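Local coordinates for probable sulfate-binding lipoprotein SubI (Mycobacterium tuberculosis, PDB 6DDN), which probably binds sulfate outside the cell membrane and delivers it, as a molecular carrier, to an uptake system, at residues P64-V69 with T278-F283; A72-A75 with G81-V84; R155-L160 with L182-A187. All blocks are in the same frame, centred on the assembly; numbering follows the deposited sequence.

The three contacts illustrate how a two-lobed binding protein is built from locally packed units. Interactions 1 and 2 form one continuous cluster, their centres about 9 Å apart, because both draw on helix 63-74: Phe-73 of interaction 2 meets Phe-280 of interaction 1, with Phe-280 CD1 only 3.3 Å from Phe-73 CD2. Interaction 3 lies on the opposite side of the chain's centre, its own centre about 32 Å from that of interaction 1 and about 40 Å from that of interaction 2. Of the three, it is the one with a bound sulfate, probably taken up from the crystallisation liquor, which therefore need not mark the transport site.

Interaction 1. Residues P64-V69 with T278-F283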
ATOM      1  N   PRO A  64       1.227 -11.516  -0.628  1.00 50.99           N
ATOM      2  CA  PRO A  64       0.135 -12.448  -0.965  1.00 47.36           C
ATOM      3  C   PRO A  64      -0.306 -12.379  -2.415  1.00 50.08           C
ATOM      4  O   PRO A  64      -0.722 -13.401  -2.974  1.00 53.99           O
ATOM      5  CB  PRO A  64      -0.988 -12.019  -0.014  1.00 43.29           C
ATOM      6  CG  PRO A  64      -0.267 -11.476   1.162  1.00 44.19           C
ATOM      7  CD  PRO A  64       0.907 -10.741   0.587  1.00 43.62           C
ATOM      8  N   GLY A  65      -0.227 -11.211  -3.043  1.00 53.14           N
ATOM      9  CA  GLY A  65      -0.572 -11.109  -4.443  1.00 53.11           C
ATOM     10  C   GLY A  65       0.570 -11.516  -5.348  1.00 55.84           C
ATOM     11  O   GLY A  65       0.355 -12.178  -6.369  1.00 60.59           O
ATOM     12  N   TRP A  66       1.794 -11.129  -4.982  1.00 54.13           N
ATOM     13  CA  TRP A  66       2.949 -11.467  -5.807  1.00 48.75           C
ATOM     14  C   TRP A  66       3.173 -12.971  -5.855  1.00 46.61           C
ATOM     15  O   TRP A  66       3.425 -13.535  -6.925  1.00 47.75           O
ATOM     16  CB  TRP A  66       4.197 -10.752  -5.290  1.00 46.07           C
ATOM     17  CG  TRP A  66       4.220  -9.306  -5.637  1.00 44.85           C
ATOM     18  CD1 TRP A  66       4.213  -8.254  -4.770  1.00 48.01           C
ATOM     19  CD2 TRP A  66       4.234  -8.742  -6.954  1.00 43.39           C
ATOM     20  NE1 TRP A  66       4.230  -7.068  -5.465  1.00 49.45           N
ATOM     21  CE2 TRP A  66       4.241  -7.342  -6.808  1.00 45.67           C
ATOM     22  CE3 TRP A  66       4.245  -9.285  -8.242  1.00 44.98           C
ATOM     23  CZ2 TRP A  66       4.259  -6.478  -7.900  1.00 49.76           C
ATOM     24  CZ3 TRP A  66       4.261  -8.428  -9.323  1.00 44.78           C
ATOM     25  CH2 TRP A  66       4.269  -7.041  -9.147  1.00 52.64           C
ATOM     26  N   SER A  67       3.075 -13.643  -4.706  1.00 51.00           N
ATOM     27  CA  SER A  67       3.289 -15.085  -4.671  1.00 52.43           C
ATOM     28  C   SER A  67       2.185 -15.863  -5.376  1.00 54.31           C
ATOM     29  O   SER A  67       2.348 -17.068  -5.595  1.00 59.98           O
ATOM     30  CB  SER A  67       3.422 -15.561  -3.223  1.00 52.91           C
ATOM     31  OG  SER A  67       2.252 -15.274  -2.485  1.00 52.88           O
ATOM     32  N   ALA A  68       1.076 -15.216  -5.728  1.00 44.46           N
ATOM     33  CA  ALA A  68       0.044 -15.842  -6.543  1.00 43.36           C
ATOM     34  C   ALA A  68       0.181 -15.517  -8.020  1.00 49.05           C
ATOM     35  O   ALA A  68      -0.210 -16.331  -8.864  1.00 59.70           O
ATOM     36  CB  ALA A  68      -1.347 -15.413  -6.067  1.00 41.61           C
ATOM     37  N   VAL A  69       0.737 -14.351  -8.349  1.00 45.47           N
ATOM     38  CA  VAL A  69       0.868 -13.943  -9.741  1.00 48.57           C
ATOM     39  C   VAL A  69       2.088 -14.593 -10.388  1.00 53.59           C
ATOM     40  O   VAL A  69       2.053 -14.970 -11.565  1.00 59.10           O
ATOM     41  CB  VAL A  69       0.922 -12.407  -9.826  1.00 47.63           C
ATOM     42  CG1 VAL A  69       1.707 -11.959 -11.046  1.00 48.98           C
ATOM     43  CG2 VAL A  69      -0.483 -11.829  -9.845  1.00 48.88           C
ATOM     44  N   THR A 278      10.079  -6.191 -18.408  1.00 56.16           N
ATOM     45  CA  THR A 278       8.906  -5.616 -19.061  1.00 57.42           C
ATOM     46  C   THR A 278       7.794  -6.648 -19.198  1.00 58.73           C
ATOM     47  O   THR A 278       6.616  -6.329 -18.999  1.00 58.10           O
ATOM     48  CB  THR A 278       9.279  -5.056 -20.433  1.00 53.03           C
ATOM     49  OG1 THR A 278      10.369  -4.137 -20.294  1.00 58.07           O
ATOM     50  CG2 THR A 278       8.095  -4.340 -21.063  1.00 50.87           C
ATOM     51  N   ALA A 279       8.150  -7.889 -19.538  1.00 58.67           N
ATOM     52  CA  ALA A 279       7.145  -8.941 -19.640  1.00 57.77           C
ATOM     53  C   ALA A 279       6.463  -9.177 -18.299  1.00 54.06           C
ATOM     54  O   ALA A 279       5.239  -9.344 -18.237  1.00 53.95           O
ATOM     55  CB  ALA A 279       7.786 -10.230 -20.155  1.00 58.56           C
ATOM     56  N   PHE A 280       7.236  -9.178 -17.212  1.00 47.83           N
ATOM     57  CA  PHE A 280       6.653  -9.393 -15.893  1.00 45.84           C
ATOM     58  C   PHE A 280       5.790  -8.218 -15.456  1.00 51.81           C
ATOM     59  O   PHE A 280       4.807  -8.411 -14.732  1.00 58.19           O
ATOM     60  CB  PHE A 280       7.754  -9.647 -14.864  1.00 43.44           C
ATOM     61  CG  PHE A 280       7.241 -10.114 -13.535  1.00 44.48           C
ATOM     62  CD1 PHE A 280       6.243 -11.068 -13.462  1.00 42.73           C
ATOM     63  CD2 PHE A 280       7.758  -9.603 -12.359  1.00 48.77           C
ATOM     64  CE1 PHE A 280       5.770 -11.503 -12.240  1.00 43.74           C
ATOM     65  CE2 PHE A 280       7.286 -10.036 -11.132  1.00 53.76           C
ATOM     66  CZ  PHE A 280       6.292 -10.986 -11.074  1.00 36.85           C
ATOM     67  N   ARG A 281       6.132  -7.000 -15.880  1.00 54.15           N
ATOM     68  CA  ARG A 281       5.313  -5.845 -15.530  1.00 53.86           C
ATOM     69  C   ARG A 281       4.013  -5.833 -16.326  1.00 55.79           C
ATOM     70  O   ARG A 281       2.932  -5.616 -15.765  1.00 53.62           O
ATOM     71  CB  ARG A 281       6.091  -4.551 -15.765  1.00 53.08           C
ATOM     72  CG  ARG A 281       5.276  -3.302 -15.475  1.00 53.38           C
ATOM     73  CD  ARG A 281       5.741  -2.127 -16.307  1.00 60.10           C
ATOM     74  NE  ARG A 281       5.416  -2.300 -17.720  1.00 68.47           N
ATOM     75  CZ  ARG A 281       6.022  -1.651 -18.710  1.00 71.76           C
ATOM     76  NH1 ARG A 281       6.988  -0.784 -18.440  1.00 66.87           N
ATOM     77  NH2 ARG A 281       5.664  -1.871 -19.969  1.00 74.48           N
ATOM     78  N   ASN A 282       4.101  -6.062 -17.639  1.00 54.38           N
ATOM     79  CA  ASN A 282       2.907  -6.050 -18.477  1.00 53.88           C
ATOM     80  C   ASN A 282       1.964  -7.192 -18.126  1.00 54.23           C
ATOM     81  O   ASN A 282       0.743  -7.048 -18.260  1.00 52.78           O
ATOM     82  CB  ASN A 282       3.303  -6.118 -19.951  1.00 56.48           C
ATOM     83  CG  ASN A 282       4.051  -4.877 -20.412  1.00 60.25           C
ATOM     84  OD1 ASN A 282       4.078  -3.860 -19.718  1.00 59.50           O
ATOM     85  ND2 ASN A 282       4.660  -4.956 -21.590  1.00 62.90           N
ATOM     86  N   PHE A 283       2.504  -8.323 -17.666  1.00 55.57           N
ATOM     87  CA  PHE A 283       1.656  -9.443 -17.272  1.00 56.86           C
ATOM     88  C   PHE A 283       0.699  -9.056 -16.152  1.00 57.11           C
ATOM     89  O   PHE A 283      -0.387  -9.635 -16.041  1.00 54.11           O
ATOM     90  CB  PHE A 283       2.523 -10.629 -16.846  1.00 52.31           C
ATOM     91  CG  PHE A 283       1.735 -11.842 -16.437  1.00 45.60           C
ATOM     92  CD1 PHE A 283       1.184 -12.682 -17.390  1.00 45.73           C
ATOM     93  CD2 PHE A 283       1.549 -12.143 -15.097  1.00 42.66           C
ATOM     94  CE1 PHE A 283       0.460 -13.799 -17.016  1.00 46.37           C
ATOM     95  CE2 PHE A 283       0.827 -13.257 -14.717  1.00 43.33           C
ATOM     96  CZ  PHE A 283       0.281 -14.086 -15.678  1.00 45.20           C
TER
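Trp-66 and Phe-280 supply the tight half of this contact. The outer corner of the indole reaches the far end of the phenyl ring, Trp-66 CZ3 lying 3.7 Å from Phe-280 CZ, and the two ring planes meet obliquely at 46°. Further along helix 63-74, Val-69 turns its CG1 methyl to the rim of Phe-283, 4.0 Å from CE2 and in the plane of that ring. With CG anti to the backbone N (chi1 -179°), Phe-283 extends toward the valine, and the two side chains run antiparallel alongside each other. Packing is looser between Val-69 and Phe-280, where CG1 of the valine stands 4.3 Å from CE1. The indole is fixed from beyond the contact: its NE1 bonds to Asn-108 OD1, and Trp-293 packs edge-to-face with it. The more exposed flank of segment 278-283 is polar instead, Arg-281 gripping Asn-282 OD1 side-on with NE and NH2 (2.6 Å from NH2). The two segment axes approach to 12.6 Å at 111°, a gap bridged largely by aromatic side chains. Such apolar helix-helix packing beside a central sheet is what builds a lobe of the type 2 periplasmic binding protein fold.

Interaction 2. Residues A72-A75 with G81-V84; sequences AFNA and GVQV
Phe-73 and Asn-74, at the C-terminal end of helix 63-74, meet Val-82 and Val-84 where the chain returns into strand 83-88, closing the beta-alpha-beta unit formed by strand 53-58, this helix and strand 83-88. The two helix residues divide the work, one apolar and one polar. The Phe-73 side chain crosses those of Val-82 and Val-84 at about a right angle, bringing CD2, CE2 and CZ to the methyls. Val-82 presses closest: its CG1 sits 3.3 Å from Phe-73 CE2 and 3.6 Å from CZ, a tight fit. That methyl occupies the crowded position between backbone N and carbonyl carbon (chi1 46°), and this rotation is what swings it against the phenyl. Val-84 is more relaxed, its CG2 4.2 Å from Phe-73 CD2. Phe-280 and Phe-283 of helix 274-284 also pack against Phe-73, extending the apolar cluster.

Asn-74 bends the other way, its CG anti to the carbonyl carbon and beside the backbone N (chi1 -71°), which carries the amide toward the returning chain. There ND2 donates to Val-82 O at 2.7 Å, a short but bent bond whose donor stands above the carbonyl plane rather than on a lone pair. Because ND2 also bonds to Gly-79 O, a single side-chain amide ties the end of the helix to two points of the returning chain. Its other atom works through solvent: a water donates to Asn-74 OD1 at 2.9 Å and accepts a weak, 3.4 Å bond from Val-84 N.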
ATOM      1  N   ALA A  72       1.474 -17.927 -11.964  1.00 47.82           N
ATOM      2  CA  ALA A  72       0.723 -17.712 -13.197  1.00 50.94           C
ATOM      3  C   ALA A  72       1.612 -17.130 -14.286  1.00 52.71           C
ATOM      4  O   ALA A  72       1.484 -17.489 -15.463  1.00 53.39           O
ATOM      5  CB  ALA A  72      -0.469 -16.794 -12.937  1.00 54.38           C
ATOM      6  N   PHE A  73       2.512 -16.222 -13.913  1.00 50.90           N
ATOM      7  CA  PHE A  73       3.474 -15.698 -14.873  1.00 50.25           C
ATOM      8  C   PHE A  73       4.366 -16.810 -15.406  1.00 54.50           C
ATOM      9  O   PHE A  73       4.579 -16.928 -16.618  1.00 43.87           O
ATOM     10  CB  PHE A  73       4.304 -14.596 -14.216  1.00 48.81           C
ATOM     11  CG  PHE A  73       5.398 -14.056 -15.084  1.00 49.63           C
ATOM     12  CD1 PHE A  73       5.111 -13.484 -16.311  1.00 47.33           C
ATOM     13  CD2 PHE A  73       6.716 -14.111 -14.665  1.00 52.16           C
ATOM     14  CE1 PHE A  73       6.120 -12.979 -17.106  1.00 51.20           C
ATOM     15  CE2 PHE A  73       7.726 -13.603 -15.453  1.00 55.11           C
ATOM     16  CZ  PHE A  73       7.430 -13.040 -16.677  1.00 51.15           C
ATOM     17  N   ASN A  74       4.877 -17.659 -14.510  1.00 51.99           N
ATOM     18  CA  ASN A  74       5.776 -18.732 -14.919  1.00 53.18           C
ATOM     19  C   ASN A  74       5.081 -19.788 -15.769  1.00 56.01           C
ATOM     20  O   ASN A  74       5.762 -20.575 -16.435  1.00 61.19           O
ATOM     21  CB  ASN A  74       6.408 -19.384 -13.688  1.00 49.53           C
ATOM     22  CG  ASN A  74       7.413 -18.479 -13.002  1.00 49.87           C
ATOM     23  OD1 ASN A  74       7.430 -18.366 -11.776  1.00 50.90           O
ATOM     24  ND2 ASN A  74       8.254 -17.824 -13.793  1.00 45.60           N
ATOM     25  N   ALA A  75       3.751 -19.828 -15.766  1.00 52.43           N
ATOM     26  CA  ALA A  75       3.005 -20.749 -16.608  1.00 53.45           C
ATOM     27  C   ALA A  75       2.579 -20.124 -17.930  1.00 56.27           C
ATOM     28  O   ALA A  75       1.797 -20.734 -18.667  1.00 62.00           O
ATOM     29  CB  ALA A  75       1.777 -21.275 -15.859  1.00 52.33           C
ATOM     30  N   GLY A  81      10.414 -20.069 -17.410  1.00 76.82           N
ATOM     31  CA  GLY A  81      11.848 -20.042 -17.267  1.00 75.53           C
ATOM     32  C   GLY A  81      12.393 -18.853 -16.503  1.00 72.02           C
ATOM     33  O   GLY A  81      13.485 -18.954 -15.931  1.00 77.61           O
ATOM     34  N   VAL A  82      11.684 -17.731 -16.478  1.00 65.21           N
ATOM     35  CA  VAL A  82      12.179 -16.543 -15.794  1.00 66.02           C
ATOM     36  C   VAL A  82      11.738 -16.610 -14.338  1.00 65.29           C
ATOM     37  O   VAL A  82      10.565 -16.409 -14.008  1.00 62.52           O
ATOM     38  CB  VAL A  82      11.721 -15.250 -16.482  1.00 65.38           C
ATOM     39  CG1 VAL A  82      10.250 -15.295 -16.810  1.00 67.01           C
ATOM     40  CG2 VAL A  82      12.051 -14.038 -15.618  1.00 63.56           C
ATOM     41  N   GLN A  83      12.690 -16.918 -13.466  1.00 67.04           N
ATOM     42  CA  GLN A  83      12.436 -17.018 -12.041  1.00 64.77           C
ATOM     43  C   GLN A  83      12.429 -15.629 -11.414  1.00 65.01           C
ATOM     44  O   GLN A  83      13.279 -14.788 -11.720  1.00 65.68           O
ATOM     45  CB  GLN A  83      13.498 -17.910 -11.400  1.00 66.88           C
ATOM     46  CG  GLN A  83      13.694 -17.757  -9.909  1.00 70.49           C
ATOM     47  CD  GLN A  83      15.165 -17.784  -9.536  1.00 80.10           C
ATOM     48  OE1 GLN A  83      16.027 -17.433 -10.343  1.00 87.37           O
ATOM     49  NE2 GLN A  83      15.462 -18.225  -8.319  1.00 79.37           N
ATOM     50  N   VAL A  84      11.450 -15.386 -10.548  1.00 60.43           N
ATOM     51  CA  VAL A  84      11.243 -14.083  -9.930  1.00 58.25           C
ATOM     52  C   VAL A  84      11.653 -14.185  -8.468  1.00 63.61           C
ATOM     53  O   VAL A  84      10.995 -14.870  -7.675  1.00 71.62           O
ATOM     54  CB  VAL A  84       9.787 -13.612 -10.060  1.00 52.96           C
ATOM     55  CG1 VAL A  84       9.602 -12.264  -9.373  1.00 48.64           C
ATOM     56  CG2 VAL A  84       9.378 -13.535 -11.526  1.00 51.23           C
TER
HETATM   57  O   HOH W   1       9.553 -18.114  -9.887  1.00 52.35           O

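Interaction 3. Residues R155-L160 with L182-A187. With SO4 (sulfate ion), chain G.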
ATOM      1  N   ARG A 155     -15.492   2.080  14.935  1.00 58.57           N
ATOM      2  CA  ARG A 155     -16.205   2.220  13.669  1.00 57.07           C
ATOM      3  C   ARG A 155     -15.808   3.438  12.847  1.00 52.77           C
ATOM      4  O   ARG A 155     -16.122   3.469  11.650  1.00 52.56           O
ATOM      5  CB  ARG A 155     -17.725   2.277  13.904  1.00 58.53           C
ATOM      6  CG  ARG A 155     -18.294   1.156  14.763  1.00 61.15           C
ATOM      7  CD  ARG A 155     -18.568  -0.106  13.960  1.00 69.48           C
ATOM      8  NE  ARG A 155     -18.778  -1.257  14.835  1.00 78.09           N
ATOM      9  CZ  ARG A 155     -18.726  -2.526  14.439  1.00 81.03           C
ATOM     10  NH1 ARG A 155     -18.472  -2.820  13.170  1.00 84.24           N
ATOM     11  NH2 ARG A 155     -18.932  -3.503  15.311  1.00 78.40           N
ATOM     12  N   ASP A 156     -15.144   4.436  13.426  1.00 50.18           N
ATOM     13  CA  ASP A 156     -14.868   5.662  12.689  1.00 55.00           C
ATOM     14  C   ASP A 156     -13.629   6.336  13.264  1.00 54.46           C
ATOM     15  O   ASP A 156     -13.079   5.910  14.282  1.00 56.15           O
ATOM     16  CB  ASP A 156     -16.096   6.588  12.690  1.00 58.98           C
ATOM     17  CG  ASP A 156     -16.416   7.171  14.060  1.00 62.98           C
ATOM     18  OD1 ASP A 156     -17.423   7.902  14.154  1.00 66.80           O
ATOM     19  OD2 ASP A 156     -15.689   6.913  15.041  1.00 65.38           O
ATOM     20  N   TRP A 157     -13.197   7.407  12.591  1.00 53.68           N
ATOM     21  CA  TRP A 157     -11.947   8.061  12.965  1.00 47.58           C
ATOM     22  C   TRP A 157     -12.020   8.683  14.352  1.00 51.14           C
ATOM     23  O   TRP A 157     -11.009   8.729  15.062  1.00 55.11           O
ATOM     24  CB  TRP A 157     -11.577   9.116  11.926  1.00 48.10           C
ATOM     25  CG  TRP A 157     -11.051   8.514  10.666  1.00 48.06           C
ATOM     26  CD1 TRP A 157     -11.664   8.492   9.451  1.00 49.81           C
ATOM     27  CD2 TRP A 157      -9.806   7.829  10.497  1.00 47.06           C
ATOM     28  NE1 TRP A 157     -10.881   7.840   8.533  1.00 49.42           N
ATOM     29  CE2 TRP A 157      -9.733   7.423   9.152  1.00 47.42           C
ATOM     30  CE3 TRP A 157      -8.745   7.521  11.354  1.00 51.40           C
ATOM     31  CZ2 TRP A 157      -8.641   6.726   8.642  1.00 50.34           C
ATOM     32  CZ3 TRP A 157      -7.660   6.830  10.845  1.00 50.92           C
ATOM     33  CH2 TRP A 157      -7.617   6.438   9.501  1.00 51.40           C
ATOM     34  N   ASP A 158     -13.198   9.164  14.757  1.00 54.15           N
ATOM     35  CA  ASP A 158     -13.345   9.695  16.107  1.00 56.20           C
ATOM     36  C   ASP A 158     -13.101   8.623  17.160  1.00 48.91           C
ATOM     37  O   ASP A 158     -12.684   8.937  18.281  1.00 47.33           O
ATOM     38  CB  ASP A 158     -14.736  10.307  16.286  1.00 63.69           C
ATOM     39  CG  ASP A 158     -14.835  11.706  15.713  1.00 67.65           C
ATOM     40  OD1 ASP A 158     -13.779  12.346  15.517  1.00 66.73           O
ATOM     41  OD2 ASP A 158     -15.970  12.167  15.461  1.00 69.18           O
ATOM     42  N   ASP A 159     -13.348   7.355  16.822  1.00 45.69           N
ATOM     43  CA  ASP A 159     -13.124   6.275  17.775  1.00 47.17           C
ATOM     44  C   ASP A 159     -11.654   6.116  18.137  1.00 49.67           C
ATOM     45  O   ASP A 159     -11.350   5.568  19.202  1.00 53.96           O
ATOM     46  CB  ASP A 159     -13.668   4.956  17.222  1.00 47.54           C
ATOM     47  CG  ASP A 159     -15.176   4.852  17.333  1.00 51.77           C
ATOM     48  OD1 ASP A 159     -15.741   5.377  18.315  1.00 53.07           O
ATOM     49  OD2 ASP A 159     -15.797   4.244  16.438  1.00 56.19           O
ATOM     50  N   LEU A 160     -10.739   6.575  17.283  1.00 46.13           N
ATOM     51  CA  LEU A 160      -9.316   6.468  17.577  1.00 44.96           C
ATOM     52  C   LEU A 160      -8.851   7.484  18.609  1.00 47.79           C
ATOM     53  O   LEU A 160      -7.746   7.339  19.141  1.00 48.56           O
ATOM     54  CB  LEU A 160      -8.488   6.632  16.299  1.00 42.79           C
ATOM     55  CG  LEU A 160      -8.766   5.705  15.114  1.00 44.27           C
ATOM     56  CD1 LEU A 160      -7.538   5.613  14.221  1.00 43.31           C
ATOM     57  CD2 LEU A 160      -9.207   4.322  15.566  1.00 45.24           C
ATOM     58  N   LEU A 182      -2.033   8.243   7.671  1.00 36.59           N
ATOM     59  CA  LEU A 182      -2.238   9.602   8.150  1.00 47.08           C
ATOM     60  C   LEU A 182      -2.935  10.495   7.134  1.00 52.78           C
ATOM     61  O   LEU A 182      -3.564  11.482   7.531  1.00 53.60           O
ATOM     62  CB  LEU A 182      -0.899  10.235   8.550  1.00 52.10           C
ATOM     63  CG  LEU A 182      -0.128   9.491   9.644  1.00 52.42           C
ATOM     64  CD1 LEU A 182       0.979  10.362  10.211  1.00 52.41           C
ATOM     65  CD2 LEU A 182      -1.065   9.022  10.746  1.00 52.21           C
ATOM     66  N   LEU A 183      -2.849  10.166   5.842  1.00 48.23           N
ATOM     67  CA  LEU A 183      -3.586  10.921   4.836  1.00 48.07           C
ATOM     68  C   LEU A 183      -5.090  10.745   5.004  1.00 52.06           C
ATOM     69  O   LEU A 183      -5.850  11.711   4.868  1.00 58.75           O
ATOM     70  CB  LEU A 183      -3.154  10.486   3.438  1.00 42.59           C
ATOM     71  CG  LEU A 183      -1.870  11.125   2.919  1.00 41.04           C
ATOM     72  CD1 LEU A 183      -1.320  10.334   1.742  1.00 42.31           C
ATOM     73  CD2 LEU A 183      -2.117  12.577   2.536  1.00 39.67           C
ATOM     74  N   ALA A 184      -5.536   9.521   5.292  1.00 50.16           N
ATOM     75  CA  ALA A 184      -6.969   9.271   5.431  1.00 52.23           C
ATOM     76  C   ALA A 184      -7.605  10.094   6.544  1.00 49.34           C
ATOM     77  O   ALA A 184      -8.613  10.772   6.279  1.00 45.32           O
ATOM     78  CB  ALA A 184      -7.216   7.770   5.625  1.00 51.51           C
ATOM     79  N   PRO A 185      -7.095  10.099   7.782  1.00 48.55           N
ATOM     80  CA  PRO A 185      -7.733  10.932   8.808  1.00 50.55           C
ATOM     81  C   PRO A 185      -7.589  12.417   8.539  1.00 58.05           C
ATOM     82  O   PRO A 185      -8.483  13.191   8.903  1.00 62.62           O
ATOM     83  CB  PRO A 185      -7.010  10.514  10.091  1.00 44.01           C
ATOM     84  CG  PRO A 185      -5.674  10.103   9.632  1.00 43.89           C
ATOM     85  CD  PRO A 185      -5.922   9.396   8.329  1.00 47.02           C
ATOM     86  N   TYR A 186      -6.491  12.842   7.911  1.00 54.07           N
ATOM     87  CA  TYR A 186      -6.369  14.243   7.531  1.00 53.55           C
ATOM     88  C   TYR A 186      -7.426  14.615   6.501  1.00 48.62           C
ATOM     89  O   TYR A 186      -8.151  15.602   6.667  1.00 50.55           O
ATOM     90  CB  TYR A 186      -4.974  14.536   6.985  1.00 39.49           C
ATOM     91  CG  TYR A 186      -4.892  15.906   6.356  1.00 44.01           C
ATOM     92  CD1 TYR A 186      -4.851  17.048   7.145  1.00 46.17           C
ATOM     93  CD2 TYR A 186      -4.885  16.062   4.977  1.00 45.36           C
ATOM     94  CE1 TYR A 186      -4.792  18.306   6.579  1.00 51.24           C
ATOM     95  CE2 TYR A 186      -4.827  17.317   4.400  1.00 49.14           C
ATOM     96  CZ  TYR A 186      -4.778  18.434   5.206  1.00 56.93           C
ATOM     97  OH  TYR A 186      -4.718  19.687   4.640  1.00 61.83           O
ATOM     98  N   ALA A 187      -7.524  13.832   5.424  1.00 46.23           N
ATOM     99  CA  ALA A 187      -8.526  14.101   4.399  1.00 48.62           C
ATOM    100  C   ALA A 187      -9.935  14.038   4.974  1.00 52.11           C
ATOM    101  O   ALA A 187     -10.804  14.833   4.597  1.00 57.65           O
ATOM    102  CB  ALA A 187      -8.371  13.113   3.244  1.00 50.33           C
TER
HETATM  103  S   SO4 G 405     -15.264   9.224   9.447  1.00121.53           S
HETATM  104  O1  SO4 G 405     -14.298   8.917   8.402  1.00122.34           O
HETATM  105  O2  SO4 G 405     -14.980   8.387  10.603  1.00117.23           O
HETATM  106  O3  SO4 G 405     -15.155  10.628   9.831  1.00125.12           O
HETATM  107  O4  SO4 G 405     -16.608   8.950   8.948  1.00123.59           O
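At the proline kink of helix 177-190, Trp-157 lays its indole against Ala-184 and Pro-185, joining this helix to a loop that follows strand 138-147 in the second lobe of the binding-protein fold. Pro-185 lies over one face of the indole: its CB makes a CH-pi contact 3.8 Å from the centroid of the six-membered ring of Trp-157, 15° off the normal, while CD comes within 3.6 Å of CH2. The proline nitrogen has no hydrogen to give to the preceding turn, and the helix bends where the indole rests. Beside it, Ala-184 CB packs 3.5 Å from Trp-157 CZ2. The ring's rotation is further held by NE1, which donates to Gln-257 O, and by Phe-144, packed edge-to-face.

The backbone carrying the tryptophan is shaped by two aspartates. Asp-156 OD2 accepts from Asp-159 N, three residues on, an Asx motif, and Asp-159 OD2 takes Arg-155 N (2.7 Å) and Asp-156 N from opposite faces of its carboxylate plane. The OD2 atoms of Asp-156 and Asp-159 come within 3.0 Å, a proximity of two acceptors that may raise the pKa of one of them, an effect probably offset by the backbone N-H donors and by the salt bridge of Arg-162 to Asp-159 OD1. Next to this turn a sulfate, also bonded to Gln-257 N, receives a nearly straight hydrogen bond from Trp-157 N to its O2, 2.8 Å long at 170°.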